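Local atomic coordinates of S-adenosylmethionine dependent methyltransferase (PDB entry 3BKW), a protein that probably transfers methyl groups from S-adenosylmethionine to an acceptor, as a member of the class I methyltransferase family. Residues A[103-114]-A[132-143]; A[205-214]-A[234-243]. All coordinates share one frame; numbering follows the deposited sequence. Where two conformers were deposited one is given.

Contact 1: residues A[103-114]-A[132-143]; sequences LPQDSFDLAYSS and QALSPGGHFVFS. With EDO (1,2-ethanediol), chain F.
Ala133 O, at the end of helix 123-133, takes two backbone bonds, from Ser107 N at 2.9 Å and Phe108 N at 3.0 Å, both donors tilted out of its carbonyl plane. It belongs to the right-handed beta-alpha-beta crossover of a Rossmann-like methyltransferase sheet, in which strands 110-114 and 138-143 run parallel, 5° apart. Before the strands, the 103-107 loop wraps the helix end. Gln132, bent at chi2 (82°), brings its amide against this loop: NE2 gives a hydrogen bond to Leu103 O (2.9 Å) from above the carbonyl plane, while OE1 lies against Gln105 CB. Putting an alanine here would probably leave Leu103 O without this donor and open a gap beside Gln105. Asp106 N gives a hydrogen bond to the neighbouring Gln132 O, and Ser135 OG donates to Asp106 OD1 (2.5 Å) on its anti side, 35° out of the carboxylate plane; Arg46 also bonds to this hydroxyl and pairs with Asp109. Farther on, the ladder passes back and forth, Ala111 N to His139 O, then Val141 N to Ala111 O. Ala111 CB packs on Phe140 CD1 (3.6 Å), on the face covered by helix 123-133, and Leu110 CD1 meets Val141 CG2 on the other face. Phe142 CD2 sits 3.6 Å above the centre of the Phe140 ring, whose edge meets Ala111 O in plane.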
loop_
_atom_site.group_PDB
_atom_site.type_symbol
_atom_site.label_atom_id
_atom_site.label_comp_id
_atom_site.label_asym_id
_atom_site.label_seq_id
_atom_site.Cartn_x
_atom_site.Cartn_y
_atom_site.Cartn_z
ATOM N N LEU A 103 23.217 -4.831 -13.612
ATOM C CA LEU A 103 22.628 -4.264 -14.817
ATOM C C LEU A 103 23.451 -3.054 -15.227
ATOM O O LEU A 103 23.923 -2.314 -14.344
ATOM C CB LEU A 103 21.161 -3.854 -14.602
ATOM C CG LEU A 103 20.078 -4.934 -14.450
ATOM C CD1 LEU A 103 18.718 -4.275 -14.162
ATOM C CD2 LEU A 103 19.997 -5.808 -15.694
ATOM N N PRO A 104 23.629 -2.839 -16.552
ATOM C CA PRO A 104 24.335 -1.658 -17.003
ATOM C C PRO A 104 23.530 -0.397 -16.694
ATOM O O PRO A 104 22.299 -0.406 -16.774
ATOM C CB PRO A 104 24.467 -1.878 -18.516
ATOM C CG PRO A 104 23.371 -2.758 -18.858
ATOM C CD PRO A 104 23.195 -3.665 -17.699
ATOM N N GLN A 105 24.235 0.662 -16.327
ATOM C CA GLN A 105 23.624 1.923 -15.916
ATOM C C GLN A 105 22.947 2.635 -17.084
ATOM O O GLN A 105 23.433 2.536 -18.214
ATOM C CB GLN A 105 24.714 2.841 -15.344
ATOM C CG GLN A 105 24.223 4.115 -14.684
ATOM C CD GLN A 105 25.364 5.031 -14.226
ATOM O OE1 GLN A 105 26.544 4.677 -14.300
ATOM N NE2 GLN A 105 25.000 6.218 -13.750
ATOM N N ASP A 106 21.813 3.296 -16.807
ATOM C CA ASP A 106 21.128 4.166 -17.777
ATOM C C ASP A 106 20.864 3.460 -19.126
ATOM O O ASP A 106 21.037 4.048 -20.201
ATOM C CB ASP A 106 22.033 5.419 -17.934
ATOM C CG ASP A 106 21.402 6.550 -18.722
ATOM O OD1 ASP A 106 20.177 6.684 -18.741
ATOM O OD2 ASP A 106 22.167 7.334 -19.326
ATOM N N SER A 107 20.469 2.188 -19.048
ATOM C CA SER A 107 20.293 1.317 -20.227
ATOM C C SER A 107 18.883 0.851 -20.559
ATOM O O SER A 107 18.677 0.214 -21.618
ATOM C CB SER A 107 21.206 0.107 -20.062
ATOM O OG SER A 107 22.553 0.533 -20.153
ATOM N N PHE A 108 17.918 1.150 -19.685
ATOM C CA PHE A 108 16.529 0.728 -19.892
ATOM C C PHE A 108 15.540 1.819 -19.579
ATOM O O PHE A 108 15.786 2.665 -18.738
ATOM C CB PHE A 108 16.228 -0.531 -19.064
ATOM C CG PHE A 108 17.107 -1.669 -19.414
ATOM C CD1 PHE A 108 16.813 -2.462 -20.515
ATOM C CD2 PHE A 108 18.276 -1.913 -18.694
ATOM C CE1 PHE A 108 17.653 -3.504 -20.876
ATOM C CE2 PHE A 108 19.107 -2.959 -19.043
ATOM C CZ PHE A 108 18.796 -3.756 -20.145
ATOM N N ASP A 109 14.422 1.802 -20.287
ATOM C CA ASP A 109 13.316 2.725 -20.057
ATOM C C ASP A 109 12.262 2.083 -19.161
ATOM O O ASP A 109 11.475 2.793 -18.534
ATOM C CB ASP A 109 12.672 3.095 -21.389
ATOM C CG ASP A 109 13.651 3.704 -22.335
ATOM O OD1 ASP A 109 14.170 4.787 -21.995
ATOM O OD2 ASP A 109 13.919 3.094 -23.394
ATOM N N LEU A 110 12.206 0.742 -19.154
ATOM C CA LEU A 110 11.234 -0.009 -18.377
ATOM C C LEU A 110 11.849 -1.281 -17.843
ATOM O O LEU A 110 12.510 -1.990 -18.584
ATOM C CB LEU A 110 10.036 -0.398 -19.276
ATOM C CG LEU A 110 8.950 -1.347 -18.736
ATOM C CD1 LEU A 110 8.277 -0.754 -17.495
ATOM C CD2 LEU A 110 7.951 -1.710 -19.820
ATOM N N ALA A 111 11.627 -1.544 -16.559
ATOM C CA ALA A 111 11.951 -2.814 -15.939
ATOM C C ALA A 111 10.614 -3.468 -15.569
ATOM O O ALA A 111 9.735 -2.826 -14.986
ATOM C CB ALA A 111 12.846 -2.641 -14.722
ATOM N N TYR A 112 10.443 -4.715 -15.979
ATOM C CA TYR A 112 9.247 -5.511 -15.711
ATOM C C TYR A 112 9.609 -6.782 -14.980
ATOM O O TYR A 112 10.640 -7.364 -15.248
ATOM C CB TYR A 112 8.583 -5.874 -17.025
ATOM C CG TYR A 112 7.390 -6.815 -16.940
ATOM C CD1 TYR A 112 6.094 -6.311 -16.738
ATOM C CD2 TYR A 112 7.546 -8.211 -17.039
ATOM C CE1 TYR A 112 4.981 -7.180 -16.674
ATOM C CE2 TYR A 112 6.439 -9.084 -16.975
ATOM C CZ TYR A 112 5.167 -8.562 -16.799
ATOM O OH TYR A 112 4.096 -9.456 -16.758
ATOM N N SER A 113 8.742 -7.223 -14.073
ATOM C CA SER A 113 8.928 -8.503 -13.405
ATOM C C SER A 113 7.616 -9.107 -12.942
ATOM O O SER A 113 6.886 -8.485 -12.184
ATOM C CB SER A 113 9.856 -8.347 -12.216
ATOM O OG SER A 113 10.131 -9.618 -11.635
ATOM N N SER A 114 7.323 -10.316 -13.407
ATOM C CA SER A 114 6.137 -11.051 -12.998
ATOM C C SER A 114 6.478 -12.161 -12.006
ATOM O O SER A 114 7.168 -13.128 -12.355
ATOM C CB SER A 114 5.441 -11.662 -14.211
ATOM O OG SER A 114 4.395 -12.537 -13.804
ATOM N N GLN A 132 19.370 2.337 -10.862
ATOM C CA GLN A 132 20.530 2.827 -11.649
ATOM C C GLN A 132 20.516 2.390 -13.129
ATOM O O GLN A 132 21.077 3.085 -13.980
ATOM C CB GLN A 132 21.872 2.515 -10.969
ATOM C CG GLN A 132 22.268 1.059 -10.823
ATOM C CD GLN A 132 22.886 0.444 -12.067
ATOM O OE1 GLN A 132 23.831 0.997 -12.645
ATOM N NE2 GLN A 132 22.391 -0.724 -12.457
ATOM N N ALA A 133 19.883 1.245 -13.409
ATOM C CA ALA A 133 19.741 0.725 -14.768
ATOM C C ALA A 133 18.728 1.510 -15.592
ATOM O O ALA A 133 18.817 1.511 -16.822
ATOM C CB ALA A 133 19.332 -0.767 -14.735
ATOM N N LEU A 134 17.774 2.160 -14.923
ATOM C CA LEU A 134 16.728 2.930 -15.606
ATOM C C LEU A 134 17.194 4.339 -15.933
ATOM O O LEU A 134 17.880 4.990 -15.123
ATOM C CB LEU A 134 15.453 2.999 -14.756
ATOM C CG LEU A 134 14.628 1.715 -14.643
ATOM C CD1 LEU A 134 13.572 1.807 -13.537
ATOM C CD2 LEU A 134 13.993 1.387 -15.981
ATOM N N SER A 135 16.842 4.803 -17.128
ATOM C CA SER A 135 17.127 6.191 -17.515
ATOM C C SER A 135 16.123 7.094 -16.804
ATOM O O SER A 135 15.047 6.622 -16.420
ATOM C CB SER A 135 17.050 6.360 -19.024
ATOM O OG SER A 135 18.087 5.614 -19.616
ATOM N N PRO A 136 16.463 8.391 -16.599
ATOM C CA PRO A 136 15.548 9.313 -15.916
ATOM C C PRO A 136 14.139 9.267 -16.516
ATOM O O PRO A 136 14.005 9.225 -17.739
ATOM C CB PRO A 136 16.224 10.670 -16.129
ATOM C CG PRO A 136 17.651 10.335 -16.199
ATOM C CD PRO A 136 17.710 9.079 -16.985
ATOM N N GLY A 137 13.122 9.186 -15.653
ATOM C CA GLY A 137 11.723 9.051 -16.065
ATOM C C GLY A 137 11.293 7.621 -16.391
ATOM O O GLY A 137 10.139 7.394 -16.774
ATOM N N GLY A 138 12.200 6.651 -16.242
ATOM C CA GLY A 138 11.889 5.257 -16.528
ATOM C C GLY A 138 11.031 4.648 -15.444
ATOM O O GLY A 138 10.933 5.209 -14.350
ATOM N N HIS A 139 10.420 3.493 -15.747
ATOM C CA HIS A 139 9.506 2.809 -14.826
ATOM C C HIS A 139 9.924 1.390 -14.481
ATOM O O HIS A 139 10.655 0.766 -15.213
ATOM C CB HIS A 139 8.084 2.757 -15.377
ATOM C CG HIS A 139 7.430 4.099 -15.475
ATOM N ND1 HIS A 139 7.531 4.892 -16.593
ATOM C CD2 HIS A 139 6.673 4.789 -14.589
ATOM C CE1 HIS A 139 6.863 6.015 -16.397
ATOM N NE2 HIS A 139 6.334 5.979 -15.186
ATOM N N PHE A 140 9.462 0.944 -13.316
ATOM C CA PHE A 140 9.627 -0.412 -12.813
ATOM C C PHE A 140 8.218 -0.869 -12.454
ATOM O O PHE A 140 7.595 -0.262 -11.587
ATOM C CB PHE A 140 10.574 -0.417 -11.623
ATOM C CG PHE A 140 10.856 -1.780 -11.030
ATOM C CD1 PHE A 140 10.762 -2.979 -11.760
ATOM C CD2 PHE A 140 11.353 -1.847 -9.727
ATOM C CE1 PHE A 140 11.079 -4.214 -11.184
ATOM C CE2 PHE A 140 11.681 -3.069 -9.172
ATOM C CZ PHE A 140 11.547 -4.245 -9.889
ATOM N N VAL A 141 7.727 -1.891 -13.147
ATOM C CA VAL A 141 6.378 -2.401 -12.964
ATOM C C VAL A 141 6.503 -3.882 -12.654
ATOM O O VAL A 141 7.107 -4.646 -13.420
ATOM C CB VAL A 141 5.537 -2.168 -14.223
ATOM C CG1 VAL A 141 4.124 -2.751 -14.061
ATOM C CG2 VAL A 141 5.455 -0.681 -14.545
ATOM N N PHE A 142 5.980 -4.300 -11.503
ATOM C CA PHE A 142 6.114 -5.674 -11.097
ATOM C C PHE A 142 4.965 -6.213 -10.266
ATOM O O PHE A 142 4.241 -5.448 -9.611
ATOM C CB PHE A 142 7.450 -5.854 -10.348
ATOM C CG PHE A 142 7.540 -5.128 -9.010
ATOM C CD1 PHE A 142 7.199 -5.794 -7.831
ATOM C CD2 PHE A 142 7.976 -3.791 -8.919
ATOM C CE1 PHE A 142 7.299 -5.162 -6.573
ATOM C CE2 PHE A 142 8.079 -3.141 -7.652
ATOM C CZ PHE A 142 7.726 -3.842 -6.483
ATOM N N SER A 143 4.834 -7.543 -10.301
ATOM C CA SER A 143 3.862 -8.257 -9.497
ATOM C C SER A 143 4.583 -9.182 -8.548
ATOM O O SER A 143 5.640 -9.739 -8.877
ATOM C CB SER A 143 2.902 -9.051 -10.360
ATOM O OG SER A 143 3.594 -10.006 -11.143
HETATM C C1 EDO F . 12.594 6.647 -19.665
HETATM O O1 EDO F . 13.663 6.866 -20.574
HETATM C C2 EDO F . 11.321 7.253 -20.243
HETATM O O2 EDO F . 10.808 6.429 -21.314
HETATM O O HOH W 1 21.714 5.614 -13.466
HETATM O O HOH W 2 20.089 6.506 -15.352
HETATM O O HOH W 3 8.891 4.005 -18.802
HETATM O O HOH W 4 8.337 -9.841 -9.465
HETATM O O HOH W 5 2.130 -11.253 -13.047
#

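Contact 2: residues A[205-214]-A[234-243]; sequences GFAIEHVEEF and PMFLLVSARR
With CG anti to the backbone N in both Glu209 (chi1 -178°) and Arg242 (chi1 -172°), the two side chains leave their strands extended, Glu209 toward the partner strand, and cross at about a right angle; a bend at chi3 (57°) turns the arginine's guanidinium toward the carboxylate. NH1 of Arg242 reaches OE1 of Glu209 at 3.2 Å, a salt bridge between nearly coplanar groups that enters on the anti side of the oxygen. His139, on the strand beyond 236-242, bonds to the same OE1, which is thus gripped twice. Ser240 O accepts from Glu209 N (2.9 Å) and His210 N (3.2 Å), both on one face of its carbonyl plane, and the register slips by one residue here. Beyond it, His210 NE2 bonds to the anti lone pair of Glu212 OE1 (2.8 Å), almost in the ring plane, which fixes the rotation of the imidazole. Phe206 lays CD1 against Ala241 CB (3.8 Å), and on that alanine's face Val211 CG1 meets Leu237 CD1 (3.9 Å). Phe214 and Phe236 lie side by side near the far end, touching through their CD2 atoms. Glu213, on the Val211 face, bonds to Tyr172 and Gly195 of the second subunit and to His146 of its own chain. The whole is an antiparallel strand pair with a classic beta bulge, at the edge of the class I methyltransferase sheet (strand order 3-2-1-4-5-7-6).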
loop_
_atom_site.group_PDB
_atom_site.type_symbol
_atom_site.label_atom_id
_atom_site.label_comp_id
_atom_site.label_asym_id
_atom_site.label_seq_id
_atom_site.Cartn_x
_atom_site.Cartn_y
_atom_site.Cartn_z
ATOM N N GLY A 205 15.057 5.441 -4.335
ATOM C CA GLY A 205 14.984 6.549 -5.298
ATOM C C GLY A 205 13.766 6.625 -6.199
ATOM O O GLY A 205 13.676 7.546 -7.021
ATOM N N PHE A 206 12.811 5.713 -6.017
ATOM C CA PHE A 206 11.605 5.655 -6.844
ATOM C C PHE A 206 10.481 6.486 -6.254
ATOM O O PHE A 206 10.390 6.659 -5.036
ATOM C CB PHE A 206 11.082 4.208 -6.985
ATOM C CG PHE A 206 11.938 3.313 -7.835
ATOM C CD1 PHE A 206 11.805 3.326 -9.223
ATOM C CD2 PHE A 206 12.843 2.426 -7.256
ATOM C CE1 PHE A 206 12.572 2.484 -10.033
ATOM C CE2 PHE A 206 13.605 1.546 -8.060
ATOM C CZ PHE A 206 13.473 1.590 -9.458
ATOM N N ALA A 207 9.629 6.985 -7.142
ATOM C CA ALA A 207 8.378 7.611 -6.762
ATOM C C ALA A 207 7.335 6.528 -7.001
ATOM O O ALA A 207 7.360 5.888 -8.046
ATOM C CB ALA A 207 8.101 8.785 -7.621
ATOM N N ILE A 208 6.425 6.303 -6.052
ATOM C CA ILE A 208 5.326 5.332 -6.255
ATOM C C ILE A 208 4.328 5.966 -7.232
ATOM O O ILE A 208 3.876 7.106 -7.036
ATOM C CB ILE A 208 4.572 4.975 -4.941
ATOM C CG1 ILE A 208 5.549 4.536 -3.839
ATOM C CG2 ILE A 208 3.457 3.937 -5.195
ATOM C CD1 ILE A 208 6.528 3.407 -4.259
ATOM N N GLU A 209 4.000 5.238 -8.292
ATOM C CA GLU A 209 3.064 5.691 -9.318
ATOM C C GLU A 209 1.679 5.048 -9.199
ATOM O O GLU A 209 0.666 5.718 -9.394
ATOM C CB GLU A 209 3.664 5.447 -10.706
ATOM C CG GLU A 209 2.789 5.916 -11.863
ATOM C CD GLU A 209 3.521 5.942 -13.189
ATOM O OE1 GLU A 209 4.525 6.674 -13.287
ATOM O OE2 GLU A 209 3.063 5.271 -14.146
ATOM N N HIS A 210 1.631 3.755 -8.909
ATOM C CA HIS A 210 0.349 3.040 -8.834
ATOM C C HIS A 210 0.537 1.770 -8.017
ATOM O O HIS A 210 1.550 1.094 -8.140
ATOM C CB HIS A 210 -0.141 2.693 -10.253
ATOM C CG HIS A 210 -1.532 2.135 -10.317
ATOM N ND1 HIS A 210 -2.649 2.928 -10.475
ATOM C CD2 HIS A 210 -1.976 0.857 -10.287
ATOM C CE1 HIS A 210 -3.724 2.157 -10.508
ATOM N NE2 HIS A 210 -3.342 0.896 -10.402
ATOM N N VAL A 211 -0.424 1.486 -7.147
ATOM C CA VAL A 211 -0.409 0.300 -6.301
ATOM C C VAL A 211 -1.779 -0.378 -6.430
ATOM O O VAL A 211 -2.803 0.258 -6.212
ATOM C CB VAL A 211 -0.132 0.660 -4.828
ATOM C CG1 VAL A 211 -0.130 -0.606 -3.942
ATOM C CG2 VAL A 211 1.189 1.399 -4.686
ATOM N N GLU A 212 -1.785 -1.659 -6.761
ATOM C CA GLU A 212 -3.037 -2.370 -6.945
ATOM C C GLU A 212 -2.971 -3.731 -6.292
ATOM O O GLU A 212 -2.035 -4.506 -6.518
ATOM C CB GLU A 212 -3.311 -2.446 -8.430
ATOM C CG GLU A 212 -4.668 -2.899 -8.819
ATOM C CD GLU A 212 -4.981 -2.595 -10.281
ATOM O OE1 GLU A 212 -4.696 -1.469 -10.777
ATOM O OE2 GLU A 212 -5.562 -3.470 -10.932
ATOM N N GLU A 213 -3.953 -3.987 -5.426
ATOM C CA GLU A 213 -4.112 -5.294 -4.781
ATOM C C GLU A 213 -5.116 -5.912 -5.721
ATOM O O GLU A 213 -6.295 -5.531 -5.733
ATOM C CB GLU A 213 -4.568 -5.126 -3.340
ATOM C CG GLU A 213 -3.608 -4.220 -2.589
ATOM C CD GLU A 213 -4.086 -3.849 -1.229
ATOM O OE1 GLU A 213 -3.985 -4.682 -0.318
ATOM O OE2 GLU A 213 -4.521 -2.703 -1.054
ATOM N N PHE A 214 -4.625 -6.855 -6.533
ATOM C CA PHE A 214 -5.367 -7.357 -7.675
ATOM C C PHE A 214 -6.741 -7.873 -7.311
ATOM O O PHE A 214 -6.903 -8.544 -6.303
ATOM C CB PHE A 214 -4.566 -8.372 -8.515
ATOM C CG PHE A 214 -5.411 -9.108 -9.535
ATOM C CD1 PHE A 214 -5.924 -8.421 -10.619
ATOM C CD2 PHE A 214 -5.723 -10.455 -9.378
ATOM C CE1 PHE A 214 -6.738 -9.070 -11.562
ATOM C CE2 PHE A 214 -6.534 -11.116 -10.325
ATOM C CZ PHE A 214 -7.036 -10.413 -11.409
ATOM N N PRO A 234 -6.654 -10.858 -1.686
ATOM C CA PRO A 234 -5.793 -10.721 -2.848
ATOM C C PRO A 234 -4.642 -11.721 -2.855
ATOM O O PRO A 234 -3.990 -11.921 -1.824
ATOM C CB PRO A 234 -5.247 -9.302 -2.703
ATOM C CG PRO A 234 -5.192 -9.061 -1.258
ATOM C CD PRO A 234 -6.327 -9.858 -0.655
HETATM N N MSE A 235 -4.399 -12.340 -4.005
HETATM C CA MSE A 235 -3.240 -13.194 -4.182
HETATM C C MSE A 235 -2.010 -12.361 -4.547
HETATM O O MSE A 235 -0.885 -12.754 -4.201
HETATM C CB MSE A 235 -3.461 -14.231 -5.276
HETATM C CG MSE A 235 -2.366 -15.252 -5.364
HETATM SE SE MSE A 235 -2.846 -16.702 -6.534
HETATM C CE MSE A 235 -4.352 -17.369 -5.561
ATOM N N PHE A 236 -2.221 -11.242 -5.254
ATOM C CA PHE A 236 -1.114 -10.454 -5.801
ATOM C C PHE A 236 -1.128 -8.986 -5.471
ATOM O O PHE A 236 -2.186 -8.378 -5.321
ATOM C CB PHE A 236 -1.101 -10.565 -7.336
ATOM C CG PHE A 236 -1.124 -11.971 -7.849
ATOM C CD1 PHE A 236 -0.069 -12.818 -7.542
ATOM C CD2 PHE A 236 -2.160 -12.431 -8.657
ATOM C CE1 PHE A 236 -0.054 -14.138 -8.019
ATOM C CE2 PHE A 236 -2.151 -13.743 -9.136
ATOM C CZ PHE A 236 -1.094 -14.592 -8.803
ATOM N N LEU A 237 0.079 -8.442 -5.350
ATOM C CA LEU A 237 0.338 -7.015 -5.219
ATOM C C LEU A 237 0.995 -6.579 -6.530
ATOM O O LEU A 237 1.994 -7.189 -6.948
ATOM C CB LEU A 237 1.281 -6.721 -4.049
ATOM C CG LEU A 237 1.620 -5.240 -3.813
ATOM C CD1 LEU A 237 0.360 -4.439 -3.388
ATOM C CD2 LEU A 237 2.748 -5.058 -2.785
ATOM N N LEU A 238 0.442 -5.544 -7.147
ATOM C CA LEU A 238 0.947 -4.977 -8.399
ATOM C C LEU A 238 1.448 -3.567 -8.086
ATOM O O LEU A 238 0.711 -2.760 -7.489
ATOM C CB LEU A 238 -0.143 -4.946 -9.457
ATOM C CG LEU A 238 -0.986 -6.210 -9.626
ATOM C CD1 LEU A 238 -2.020 -5.985 -10.762
ATOM C CD2 LEU A 238 -0.201 -7.463 -9.902
ATOM N N VAL A 239 2.682 -3.254 -8.469
ATOM C CA VAL A 239 3.243 -1.921 -8.215
ATOM C C VAL A 239 3.947 -1.348 -9.450
ATOM O O VAL A 239 4.628 -2.089 -10.170
ATOM C CB VAL A 239 4.308 -1.945 -7.064
ATOM C CG1 VAL A 239 4.843 -0.533 -6.772
ATOM C CG2 VAL A 239 3.765 -2.565 -5.781
ATOM N N SER A 240 3.727 -0.052 -9.693
ATOM C CA SER A 240 4.422 0.742 -10.716
ATOM C C SER A 240 5.153 1.863 -9.986
ATOM O O SER A 240 4.541 2.553 -9.168
ATOM C CB SER A 240 3.437 1.367 -11.694
ATOM O OG SER A 240 4.113 2.234 -12.598
ATOM N N ALA A 241 6.434 2.038 -10.279
ATOM C CA ALA A 241 7.264 3.079 -9.675
ATOM C C ALA A 241 8.043 3.755 -10.786
ATOM O O ALA A 241 8.347 3.125 -11.809
ATOM C CB ALA A 241 8.192 2.493 -8.658
ATOM N N ARG A 242 8.320 5.038 -10.596
ATOM C CA ARG A 242 9.043 5.836 -11.569
ATOM C C ARG A 242 10.331 6.354 -10.967
ATOM O O ARG A 242 10.379 6.662 -9.784
ATOM C CB ARG A 242 8.178 7.017 -11.976
ATOM C CG ARG A 242 8.727 7.841 -13.123
ATOM C CD ARG A 242 7.871 9.067 -13.425
ATOM N NE ARG A 242 7.729 9.923 -12.236
ATOM C CZ ARG A 242 6.675 9.974 -11.407
ATOM N NH1 ARG A 242 5.581 9.235 -11.609
ATOM N NH2 ARG A 242 6.716 10.790 -10.353
ATOM N N ARG A 243 11.382 6.445 -11.767
ATOM C CA ARG A 243 12.620 7.053 -11.280
ATOM C C ARG A 243 12.828 8.411 -11.952
ATOM O O ARG A 243 13.671 9.181 -11.497
ATOM C CB ARG A 243 13.783 6.079 -11.450
ATOM C CG ARG A 243 14.276 5.891 -12.848
ATOM C CD ARG A 243 15.384 6.870 -13.161
ATOM N NE ARG A 243 16.688 6.446 -12.708
ATOM C CZ ARG A 243 17.725 7.239 -12.409
ATOM N NH1 ARG A 243 17.633 8.571 -12.393
ATOM N NH2 ARG A 243 18.875 6.683 -12.051
ATOM O OXT ARG A 243 12.208 8.788 -12.949
HETATM O O HOH W 6 14.995 9.022 -9.184
HETATM O O HOH W 7 3.772 9.391 -8.990
HETATM O O HOH W 8 4.286 2.655 -15.655
HETATM O O HOH W 9 -4.973 -10.327 -6.165
#

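Both contacts build one seven-stranded sheet: strand 138-145 of contact 1 pairs with strand 236-242 of contact 2. Contact 1 lies toward the middle of the sheet, where parallel strands have neighbours on both flanks and apolar side chains meet helices; its exposed residues lie mostly in the loop 104-106 and the turn at 136-137. Contact 2 forms the antiparallel edge, richer in charge, with strand 207-213, outermost within this chain, meeting the second subunit. The two join directly: Phe140 N lies 2.9 Å from Ala241 O, a probable hydrogen bond, and the salt bridge of contact 2 also draws in a histidine of contact 1.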